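Local coordinates for thiosulfate reductase (Thermus thermophilus, PDB 2VPZ), which probably reduces polysulfide or thiosulfate at a molybdenum centre held by two molybdopterin guanine dinucleotides, alongside a [4Fe-4S] cluster, at residues Q220-A223 with L224-N228; P251-P254 with G255-T258; A259-L262 with A263-H266; V311-E314 with V315-M319. One frame throughout, in Å; residues are numbered along the deposited sequence.

In the fold
From the N terminus the four contacts come in series, each a local closure within one or two turns of the chain, so none nests inside or crosses another. Contact 1 lies on helix 216-227, the helical arm of a beta-alpha-beta crossover between strands 202-206 and 231-235. Contact 2 closes the turn after strand 248-250, where the chain receives the guanine of a bound dinucleotide and starts helix 257-270. Contact 3 follows on that same helix without a break. Contact 4, on helix 309-320, packs against contact 3 mainly through Trp264, with centres about 11 Å apart. Strands 202-206, 231-235 and 248-250 belong to one parallel sheet, around which these elements gather.

Contact 1: residues Q220-A223 with L224-N228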
loop_
_atom_site.group_PDB
_atom_site.type_symbol
_atom_site.label_atom_id
_atom_site.label_comp_id
_atom_site.label_asym_id
_atom_site.label_seq_id
_atom_site.Cartn_x
_atom_site.Cartn_y
_atom_site.Cartn_z
ATOM N N GLN A 220 -25.066 11.590 -4.282
ATOM C CA GLN A 220 -24.434 11.770 -5.576
ATOM C C GLN A 220 -23.644 13.095 -5.626
ATOM O O GLN A 220 -22.453 13.088 -5.899
ATOM C CB GLN A 220 -25.466 11.781 -6.704
ATOM C CG GLN A 220 -26.146 10.466 -6.939
ATOM C CD GLN A 220 -27.162 10.535 -8.033
ATOM O OE1 GLN A 220 -28.202 9.866 -8.002
ATOM N NE2 GLN A 220 -26.869 11.377 -9.029
ATOM N N ASP A 221 -24.301 14.219 -5.344
ATOM C CA ASP A 221 -23.665 15.546 -5.393
ATOM C C ASP A 221 -22.452 15.733 -4.449
ATOM O O ASP A 221 -21.389 16.295 -4.823
ATOM C CB ASP A 221 -24.696 16.686 -5.120
ATOM C CG ASP A 221 -25.796 16.783 -6.202
ATOM O OD1 ASP A 221 -25.563 16.298 -7.333
ATOM O OD2 ASP A 221 -26.864 17.369 -5.907
ATOM N N PHE A 222 -22.612 15.282 -3.205
ATOM C CA PHE A 222 -21.557 15.323 -2.179
ATOM C C PHE A 222 -20.336 14.526 -2.698
ATOM O O PHE A 222 -19.190 14.996 -2.606
ATOM C CB PHE A 222 -22.089 14.709 -0.860
ATOM C CG PHE A 222 -21.064 14.689 0.299
ATOM C CD1 PHE A 222 -20.565 15.876 0.860
ATOM C CD2 PHE A 222 -20.641 13.470 0.843
ATOM C CE1 PHE A 222 -19.671 15.850 1.956
ATOM C CE2 PHE A 222 -19.741 13.415 1.923
ATOM C CZ PHE A 222 -19.255 14.610 2.489
ATOM N N ALA A 223 -20.585 13.330 -3.236
ATOM C CA ALA A 223 -19.533 12.476 -3.788
ATOM C C ALA A 223 -18.817 13.147 -4.985
ATOM O O ALA A 223 -17.600 13.019 -5.143
ATOM C CB ALA A 223 -20.101 11.098 -4.204
ATOM N N LEU A 224 -19.558 13.872 -5.815
ATOM C CA LEU A 224 -18.986 14.579 -6.964
ATOM C C LEU A 224 -18.131 15.773 -6.504
ATOM O O LEU A 224 -17.075 16.060 -7.094
ATOM C CB LEU A 224 -20.081 15.022 -7.957
ATOM C CG LEU A 224 -20.642 13.811 -8.739
ATOM C CD1 LEU A 224 -21.904 14.209 -9.528
ATOM C CD2 LEU A 224 -19.535 13.238 -9.657
ATOM N N ALA A 225 -18.570 16.455 -5.445
ATOM C CA ALA A 225 -17.794 17.564 -4.878
ATOM C C ALA A 225 -16.446 17.009 -4.359
ATOM O O ALA A 225 -15.394 17.523 -4.714
ATOM C CB ALA A 225 -18.568 18.266 -3.712
ATOM N N LEU A 226 -16.465 15.950 -3.548
ATOM C CA LEU A 226 -15.210 15.364 -3.032
ATOM C C LEU A 226 -14.217 15.072 -4.183
ATOM O O LEU A 226 -13.019 15.414 -4.125
ATOM C CB LEU A 226 -15.473 14.059 -2.237
ATOM C CG LEU A 226 -16.000 14.244 -0.803
ATOM C CD1 LEU A 226 -16.264 12.882 -0.126
ATOM C CD2 LEU A 226 -14.986 15.082 0.014
ATOM N N LYS A 227 -14.779 14.455 -5.219
ATOM C CA LYS A 227 -14.139 14.037 -6.470
ATOM C C LYS A 227 -13.378 15.157 -7.206
ATOM O O LYS A 227 -12.272 14.934 -7.702
ATOM C CB LYS A 227 -15.190 13.432 -7.398
ATOM C CG LYS A 227 -14.628 12.751 -8.633
ATOM C CD LYS A 227 -14.540 11.238 -8.423
ATOM C CE LYS A 227 -13.413 10.575 -9.229
ATOM N NZ LYS A 227 -13.788 10.352 -10.661
ATOM N N ASN A 228 -13.986 16.337 -7.306
ATOM C CA ASN A 228 -13.380 17.516 -7.933
ATOM C C ASN A 228 -12.465 18.347 -7.020
ATOM O O ASN A 228 -12.103 19.469 -7.359
ATOM C CB ASN A 228 -14.437 18.450 -8.518
ATOM C CG ASN A 228 -15.435 17.747 -9.375
ATOM O OD1 ASN A 228 -15.103 16.708 -9.950
ATOM N ND2 ASN A 228 -16.649 18.291 -9.473
#
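Phe222 and Leu226 meet one helical turn apart on helix 216-227, the crossover helix of a beta-alpha-beta unit, and they mark its tightly packed side. Ring atom CE2 of Phe222 lies 4.1 Å from methyl CD1 of Leu226, the two side chains meeting at a slant. The ring reaches this place because its CG stands anti to the backbone N (chi1 180°). Both residues lean on Val232 of strand 231-235, and Ala225 sits against Ile203 of strand 202-206, so this flank is the one turned to the sheet. Beneath it the backbone bond from Leu226 N to Phe222 O spans 3.0 Å and is nearly straight, at 171°. Within the helix the outer flank is looser, and a neighbouring subunit packs on Gln220, Ala223, Leu224 and Lys227. Lys227 keeps only its CB near the preceding turn, 3.3 Å from Ala223 O, and its bent chain then leads away; beyond it Asn228 leaves helical geometry. On this same outer side Leu224 sets CG 3.4 Å from Gln220 O. The chemistry is thus divided: apolar carbon faces the sheet, while Asp221, salt-bridged to Arg75, and the exposed Lys227 keep charge off that face.

Contact 2: residues P251-P254 with G255-T258; sequences PIKP and GTDT. With MGD (2-amino-5,6-dimercapto-7-methyl-3,7,8a,9-tetrahydro-8-oxa-1,3,9,10-tetraaza-anthracen-4-one guanosine dinucleotide), chain I.
A type II beta turn from Lys253 to Thr256, leading from strand 248-250 into helix 257-270, forms part of the pocket that reads the guanine of a bound molybdopterin guanine dinucleotide. Gly255 takes the third position of the turn with a positive phi of 73°, and its backbone N-H points at the base, giving a bond of 3.1 Å from Gly255 N to O6 of the guanine that is almost straight (167°). Two residues on, Asp257 grips the same Watson-Crick edge with both carboxylate oxygens. OD1 of Asp257 accepts from the exocyclic N2 of the guanine at 2.9 Å, and OD2 of Asp257 from its ring N1 at 2.9 Å. The CG of Asp257 lies anti to its carbonyl carbon, beside the backbone N (chi1 -54°), which brings the carboxylate back beside the turn and in front of the base. Thus two N-H groups and one carbonyl oxygen are matched by two acceptors and one donor, a pattern specific to guanine. With an asparagine in place of Asp257, one of N1 and N2 would probably face an amide NH2 group and be left without an acceptor. Behind the polar edge the contacts are made by methyl groups. Methyl CG2 of Thr256 lies 3.1 Å from Lys253 O, while the amine of Lys253 runs off to a salt bridge with Glu613. Ile252 bridges cofactor and turn: its CG2 is 4.0 Å from N1 of the base, and its other arm ends with CD1 packed tightly against Thr256 CG2, at 3.2 Å.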
loop_
_atom_site.group_PDB
_atom_site.type_symbol
_atom_site.label_atom_id
_atom_site.label_comp_id
_atom_site.label_asym_id
_atom_site.label_seq_id
_atom_site.Cartn_x
_atom_site.Cartn_y
_atom_site.Cartn_z
ATOM N N PRO A 251 -14.687 18.073 16.958
ATOM C CA PRO A 251 -15.536 17.358 17.934
ATOM C C PRO A 251 -16.182 18.255 19.013
ATOM O O PRO A 251 -15.820 18.179 20.198
ATOM C CB PRO A 251 -14.639 16.281 18.552
ATOM C CG PRO A 251 -13.217 16.585 18.102
ATOM C CD PRO A 251 -13.263 17.769 17.127
ATOM N N ILE A 252 -17.144 19.073 18.581
ATOM C CA ILE A 252 -17.860 20.046 19.408
ATOM C C ILE A 252 -18.635 19.529 20.628
ATOM O O ILE A 252 -19.255 18.456 20.618
ATOM C CB ILE A 252 -18.849 20.913 18.503
ATOM C CG1 ILE A 252 -18.897 22.358 18.979
ATOM C CG2 ILE A 252 -20.261 20.270 18.485
ATOM C CD1 ILE A 252 -20.182 23.123 18.597
ATOM N N LYS A 253 -18.582 20.283 21.721
ATOM C CA LYS A 253 -19.325 19.894 22.913
ATOM C C LYS A 253 -20.821 20.054 22.508
ATOM O O LYS A 253 -21.195 21.093 21.957
ATOM C CB LYS A 253 -18.939 20.796 24.103
ATOM C CG LYS A 253 -20.066 21.046 25.067
ATOM C CD LYS A 253 -19.575 21.638 26.380
ATOM C CE LYS A 253 -20.380 21.107 27.561
ATOM N NZ LYS A 253 -20.120 21.868 28.823
ATOM N N PRO A 254 -21.682 19.016 22.759
ATOM C CA PRO A 254 -23.113 19.152 22.389
ATOM C C PRO A 254 -23.944 20.368 22.877
ATOM O O PRO A 254 -23.821 20.722 24.044
ATOM C CB PRO A 254 -23.754 17.847 22.840
ATOM C CG PRO A 254 -22.647 16.850 22.898
ATOM C CD PRO A 254 -21.380 17.663 23.239
ATOM N N GLY A 255 -24.785 20.902 21.974
ATOM C CA GLY A 255 -25.687 22.027 22.213
ATOM C C GLY A 255 -25.015 23.365 22.305
ATOM O O GLY A 255 -25.506 24.349 22.901
ATOM N N THR A 256 -23.879 23.436 21.639
ATOM C CA THR A 256 -22.991 24.570 21.700
ATOM C C THR A 256 -22.609 25.251 20.347
ATOM O O THR A 256 -21.763 26.156 20.304
ATOM C CB THR A 256 -21.712 24.057 22.496
ATOM O OG1 THR A 256 -21.566 24.769 23.706
ATOM C CG2 THR A 256 -20.436 24.104 21.667
ATOM N N ASP A 257 -23.293 24.862 19.273
ATOM C CA ASP A 257 -23.064 25.361 17.913
ATOM C C ASP A 257 -23.312 26.834 17.640
ATOM O O ASP A 257 -22.686 27.437 16.754
ATOM C CB ASP A 257 -23.864 24.530 16.903
ATOM C CG ASP A 257 -23.591 23.036 16.999
ATOM O OD1 ASP A 257 -22.856 22.507 16.132
ATOM O OD2 ASP A 257 -24.083 22.414 17.949
ATOM N N THR A 258 -24.231 27.434 18.372
ATOM C CA THR A 258 -24.484 28.839 18.128
ATOM C C THR A 258 -23.277 29.701 18.591
ATOM O O THR A 258 -23.046 30.758 18.022
ATOM C CB THR A 258 -25.807 29.334 18.804
ATOM O OG1 THR A 258 -26.818 28.341 18.679
ATOM C CG2 THR A 258 -26.290 30.638 18.121
HETATM P PB MGD I . -28.759 15.864 11.830
HETATM O O1B MGD I . -29.606 15.807 13.040
HETATM O O2B MGD I . -28.239 17.124 11.355
HETATM O O3B MGD I . -29.766 15.098 10.850
HETATM O O3A MGD I . -30.717 13.590 9.034
HETATM P PA MGD I . -29.930 14.937 9.270
HETATM O O1A MGD I . -30.797 15.930 8.651
HETATM O O2A MGD I . -28.635 14.837 8.616
HETATM O "O5'" MGD I . -27.530 14.922 11.995
HETATM C "C5'" MGD I . -27.388 13.733 12.776
HETATM C "C4'" MGD I . -25.990 13.960 13.328
HETATM O "O4'" MGD I . -26.197 15.052 14.209
HETATM C "C3'" MGD I . -25.358 12.850 14.208
HETATM O "O3'" MGD I . -23.999 12.559 13.788
HETATM C "C2'" MGD I . -25.314 13.439 15.640
HETATM O "O2'" MGD I . -24.019 13.224 16.189
HETATM C "C1'" MGD I . -25.350 14.922 15.366
HETATM N N9 MGD I . -25.513 15.868 16.504
HETATM C C8 MGD I . -26.211 15.644 17.662
HETATM N N7 MGD I . -26.151 16.718 18.500
HETATM C C5 MGD I . -25.378 17.646 17.878
HETATM C C6 MGD I . -24.839 18.973 18.240
HETATM O O6 MGD I . -25.209 19.460 19.314
HETATM N N1 MGD I . -24.068 19.621 17.369
HETATM C C2 MGD I . -23.690 19.066 16.185
HETATM N N2 MGD I . -22.883 19.773 15.317
HETATM N N3 MGD I . -24.137 17.837 15.781
HETATM C C4 MGD I . -24.965 17.093 16.564
HETATM C C10 MGD I . -32.097 13.315 9.150
HETATM C C11 MGD I . -32.617 13.399 7.751
HETATM O O11 MGD I . -32.085 12.289 7.013
HETATM C C12 MGD I . -34.150 13.615 7.662
HETATM S S12 MGD I . -34.921 14.844 8.515
HETATM C C13 MGD I . -34.976 12.833 6.879
HETATM S S13 MGD I . -36.633 13.200 6.730
HETATM C C14 MGD I . -34.427 11.657 6.113
HETATM N N15 MGD I . -34.687 10.376 6.658
HETATM C C16 MGD I . -33.882 9.303 6.374
HETATM C C17 MGD I . -34.104 7.898 6.868
HETATM O O17 MGD I . -35.131 7.638 7.555
HETATM N N18 MGD I . -33.235 6.898 6.492
HETATM C C19 MGD I . -32.141 7.234 5.762
HETATM N N19 MGD I . -31.290 6.262 5.497
HETATM N N20 MGD I . -31.812 8.485 5.294
HETATM C C21 MGD I . -32.684 9.508 5.550
HETATM N N22 MGD I . -32.451 10.752 5.163
HETATM C C23 MGD I . -32.952 11.891 5.858
#

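Contact 3: residues A259-L262 with A263-H266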
loop_
_atom_site.group_PDB
_atom_site.type_symbol
_atom_site.label_atom_id
_atom_site.label_comp_id
_atom_site.label_asym_id
_atom_site.label_seq_id
_atom_site.Cartn_x
_atom_site.Cartn_y
_atom_site.Cartn_z
ATOM N N ALA A 259 -22.501 29.242 19.580
ATOM C CA ALA A 259 -21.317 29.999 20.047
ATOM C C ALA A 259 -20.173 29.993 19.005
ATOM O O ALA A 259 -19.410 30.960 18.882
ATOM C CB ALA A 259 -20.790 29.457 21.408
ATOM N N LEU A 260 -20.067 28.867 18.285
ATOM C CA LEU A 260 -19.079 28.643 17.222
ATOM C C LEU A 260 -19.562 29.476 15.982
ATOM O O LEU A 260 -18.757 30.132 15.297
ATOM C CB LEU A 260 -18.917 27.127 16.930
ATOM C CG LEU A 260 -17.852 26.463 16.032
ATOM C CD1 LEU A 260 -18.482 25.981 14.716
ATOM C CD2 LEU A 260 -16.674 27.423 15.770
ATOM N N LEU A 261 -20.861 29.494 15.703
ATOM C CA LEU A 261 -21.378 30.304 14.589
ATOM C C LEU A 261 -21.206 31.834 14.880
ATOM O O LEU A 261 -20.729 32.563 14.019
ATOM C CB LEU A 261 -22.839 29.936 14.247
ATOM C CG LEU A 261 -22.987 28.564 13.545
ATOM C CD1 LEU A 261 -24.408 27.994 13.730
ATOM C CD2 LEU A 261 -22.620 28.686 12.053
ATOM N N LEU A 262 -21.559 32.305 16.078
ATOM C CA LEU A 262 -21.379 33.732 16.445
ATOM C C LEU A 262 -19.897 34.204 16.353
ATOM O O LEU A 262 -19.623 35.319 15.889
ATOM C CB LEU A 262 -21.926 34.042 17.863
ATOM C CG LEU A 262 -23.439 33.896 18.094
ATOM C CD1 LEU A 262 -23.768 34.068 19.578
ATOM C CD2 LEU A 262 -24.221 34.913 17.245
ATOM N N ALA A 263 -18.960 33.360 16.792
ATOM C CA ALA A 263 -17.514 33.663 16.751
ATOM C C ALA A 263 -16.940 33.658 15.313
ATOM O O ALA A 263 -15.901 34.266 15.046
ATOM C CB ALA A 263 -16.696 32.693 17.670
ATOM N N TRP A 264 -17.594 32.956 14.395
ATOM C CA TRP A 264 -17.175 32.967 12.997
ATOM C C TRP A 264 -17.741 34.261 12.374
ATOM O O TRP A 264 -17.088 34.897 11.540
ATOM C CB TRP A 264 -17.669 31.737 12.219
ATOM C CG TRP A 264 -16.829 30.478 12.377
ATOM C CD1 TRP A 264 -15.546 30.386 12.867
ATOM C CD2 TRP A 264 -17.215 29.135 12.037
ATOM N NE1 TRP A 264 -15.128 29.075 12.854
ATOM C CE2 TRP A 264 -16.126 28.288 12.350
ATOM C CE3 TRP A 264 -18.379 28.568 11.495
ATOM C CZ2 TRP A 264 -16.168 26.889 12.139
ATOM C CZ3 TRP A 264 -18.431 27.182 11.280
ATOM C CH2 TRP A 264 -17.325 26.359 11.605
ATOM N N ILE A 265 -18.958 34.639 12.766
ATOM C CA ILE A 265 -19.614 35.875 12.288
ATOM C C ILE A 265 -18.667 37.027 12.712
ATOM O O ILE A 265 -18.331 37.908 11.917
ATOM C CB ILE A 265 -21.081 36.080 12.924
ATOM C CG1 ILE A 265 -22.151 35.314 12.120
ATOM C CG2 ILE A 265 -21.414 37.587 12.990
ATOM C CD1 ILE A 265 -23.478 35.061 12.904
ATOM N N HIS A 266 -18.231 36.990 13.967
ATOM C CA HIS A 266 -17.272 37.963 14.507
ATOM C C HIS A 266 -15.952 38.017 13.689
ATOM O O HIS A 266 -15.468 39.106 13.378
ATOM C CB HIS A 266 -16.911 37.664 15.995
ATOM C CG HIS A 266 -15.836 38.511 16.587
ATOM N ND1 HIS A 266 -16.044 39.314 17.680
ATOM C CD2 HIS A 266 -14.555 38.670 16.255
ATOM C CE1 HIS A 266 -14.934 39.947 17.989
ATOM N NE2 HIS A 266 -14.011 39.568 17.130
#
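Two first torsions bring Leu260 under the indole of Trp264 on the alpha helix 257-270: the leucine CG stands anti to its backbone N (chi1 -171°), while the tryptophan CG lies anti to its carbonyl carbon (chi1 -82°) and folds the ring back along the preceding turn. The result is a CH-pi contact between residues four apart. Methyl CD1 of Leu260 sits over the face of the six-membered ring, 3.6 Å from its centroid and 22° off the normal. The second methyl, CD2, lies over the same face but toward the rim, 3.6 Å from CE2 of Trp264. Both branches of the leucine therefore bear on one aromatic plane, and CD1 presses closely on CH2 of the indole, at 3.3 Å. Leu261 adds a more distant touch, coming at a slant with CD2 toward CE3. Outside the helix the indole leans on Val315 and Ala316 of helix 309-320, and its NE1 gives a weak hydrogen bond to Ile312 O there. A leucine in place of Trp264 would probably leave the two Leu260 methyls without their flat partner, open a gap against helix 309-320 and leave Ile312 O without this donor. Farther along, Ile265 turns to another flank, toward Tyr349 and Val350 of helix 341-354. The backbone beneath the indole is slightly loosened: Trp264 N donates to Leu260 O at 3.2 Å and, weakly, shares its hydrogen with Leu261 O, also 3.2 Å away.

Contact 4: residues V311-E314 with V315-M319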
loop_
_atom_site.group_PDB
_atom_site.type_symbol
_atom_site.label_atom_id
_atom_site.label_comp_id
_atom_site.label_asym_id
_atom_site.label_seq_id
_atom_site.Cartn_x
_atom_site.Cartn_y
_atom_site.Cartn_z
ATOM N N VAL A 311 -8.050 27.062 15.694
ATOM C CA VAL A 311 -8.923 26.306 14.801
ATOM C C VAL A 311 -10.167 27.170 14.452
ATOM O O VAL A 311 -10.492 27.293 13.275
ATOM C CB VAL A 311 -9.352 24.949 15.451
ATOM C CG1 VAL A 311 -10.392 24.220 14.563
ATOM C CG2 VAL A 311 -8.119 24.077 15.670
ATOM N N ILE A 312 -10.841 27.800 15.422
ATOM C CA ILE A 312 -12.019 28.641 15.090
ATOM C C ILE A 312 -11.715 29.770 14.066
ATOM O O ILE A 312 -12.501 30.026 13.140
ATOM C CB ILE A 312 -12.703 29.231 16.374
ATOM C CG1 ILE A 312 -13.131 28.070 17.289
ATOM C CG2 ILE A 312 -13.855 30.197 15.957
ATOM C CD1 ILE A 312 -13.864 28.408 18.591
ATOM N N ARG A 313 -10.563 30.408 14.243
ATOM C CA ARG A 313 -10.020 31.453 13.363
ATOM C C ARG A 313 -9.664 30.944 11.955
ATOM O O ARG A 313 -10.102 31.514 10.943
ATOM C CB ARG A 313 -8.764 32.070 13.963
ATOM C CG ARG A 313 -9.040 33.368 14.604
ATOM C CD ARG A 313 -7.837 34.170 14.991
ATOM N NE ARG A 313 -8.296 34.963 16.106
ATOM C CZ ARG A 313 -8.143 34.628 17.375
ATOM N NH1 ARG A 313 -7.495 33.516 17.694
ATOM N NH2 ARG A 313 -8.729 35.357 18.314
ATOM N N GLU A 314 -8.836 29.904 11.908
ATOM C CA GLU A 314 -8.405 29.254 10.661
ATOM C C GLU A 314 -9.614 28.828 9.806
ATOM O O GLU A 314 -9.636 29.079 8.595
ATOM C CB GLU A 314 -7.517 28.032 10.955
ATOM C CG GLU A 314 -6.000 28.273 10.945
ATOM C CD GLU A 314 -5.158 27.128 11.574
ATOM O OE1 GLU A 314 -5.456 25.927 11.340
ATOM O OE2 GLU A 314 -4.182 27.457 12.291
ATOM N N VAL A 315 -10.615 28.187 10.401
ATOM C CA VAL A 315 -11.785 27.798 9.619
ATOM C C VAL A 315 -12.511 29.012 8.994
ATOM O O VAL A 315 -12.874 28.946 7.826
ATOM C CB VAL A 315 -12.777 26.888 10.444
ATOM C CG1 VAL A 315 -14.082 26.608 9.635
ATOM C CG2 VAL A 315 -12.078 25.575 10.782
ATOM N N ALA A 316 -12.706 30.121 9.706
ATOM C CA ALA A 316 -13.363 31.283 9.080
ATOM C C ALA A 316 -12.516 31.942 7.967
ATOM O O ALA A 316 -13.069 32.432 6.977
ATOM C CB ALA A 316 -13.743 32.349 10.129
ATOM N N ARG A 317 -11.190 31.951 8.121
ATOM C CA ARG A 317 -10.274 32.531 7.122
ATOM C C ARG A 317 -10.292 31.745 5.821
ATOM O O ARG A 317 -10.408 32.323 4.732
ATOM C CB ARG A 317 -8.842 32.601 7.636
ATOM C CG ARG A 317 -8.592 33.741 8.591
ATOM C CD ARG A 317 -7.345 33.469 9.419
ATOM N NE ARG A 317 -7.100 34.426 10.493
ATOM C CZ ARG A 317 -6.110 34.348 11.375
ATOM N NH1 ARG A 317 -5.247 33.343 11.323
ATOM N NH2 ARG A 317 -5.975 35.284 12.310
ATOM N N GLU A 318 -10.164 30.432 5.957
ATOM C CA GLU A 318 -10.196 29.483 4.847
ATOM C C GLU A 318 -11.508 29.583 4.072
ATOM O O GLU A 318 -11.519 29.432 2.844
ATOM C CB GLU A 318 -10.052 28.033 5.343
ATOM C CG GLU A 318 -8.908 27.795 6.318
ATOM C CD GLU A 318 -8.545 26.321 6.529
ATOM O OE1 GLU A 318 -9.449 25.453 6.455
ATOM O OE2 GLU A 318 -7.347 26.054 6.787
ATOM N N MET A 319 -12.620 29.814 4.769
ATOM C CA MET A 319 -13.887 29.895 4.051
ATOM C C MET A 319 -13.964 31.265 3.332
ATOM O O MET A 319 -14.349 31.307 2.157
ATOM C CB MET A 319 -15.115 29.455 4.938
ATOM C CG MET A 319 -15.860 30.422 5.874
ATOM S SD MET A 319 -16.773 29.499 7.188
ATOM C CE MET A 319 -17.765 28.406 6.187
#
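Val315 N gives its hydrogen to Val311 O at 3.0 Å and 173°, a nearly ideal i to i+4 bond of the alpha helix 309-320, whereas the next one, from Ala316 N to Ile312 O, is weak at 3.4 Å. The side-chain pairs described here follow the same four-residue step, and the clearest is Arg313 with Arg317. They lie alongside each other and point the same way, their guanidinium planes turned 43° apart. Instead of facing charge with charge, Arg313 places its aliphatic CD over one face of the Arg317 guanidinium, 3.4 Å from NH2. The nearest charged nitrogens, Arg313 NE and Arg317 NH2, remain 4.5 Å apart. Each arginine has an acid of its own: Arg313 bridges to Glu299 and Arg317 to Glu271, which probably eases the closeness of the like charges. The acidic pair on another side of the helix repeats the step. Glu314 and Glu318 both bridge to Arg248, Glu314 through OE1 and Glu318 through OE2, and the second oxygen of Glu318 is hydrogen-bonded to Tyr202 of strand 202-206. A single guanidinium thus joins two carboxylates one turn apart, with Glu314 OE1 and Glu318 OE2 separated by 4.9 Å, and, with Tyr202, ties the helix to the starts of strands 248-250 and 202-206. Beside the acidic pair is a looser apolar contact: CG2 of Val315, anti to its own carbonyl carbon, rests 3.4 Å from Val311 O and 4.4 Å from Val311 CG1.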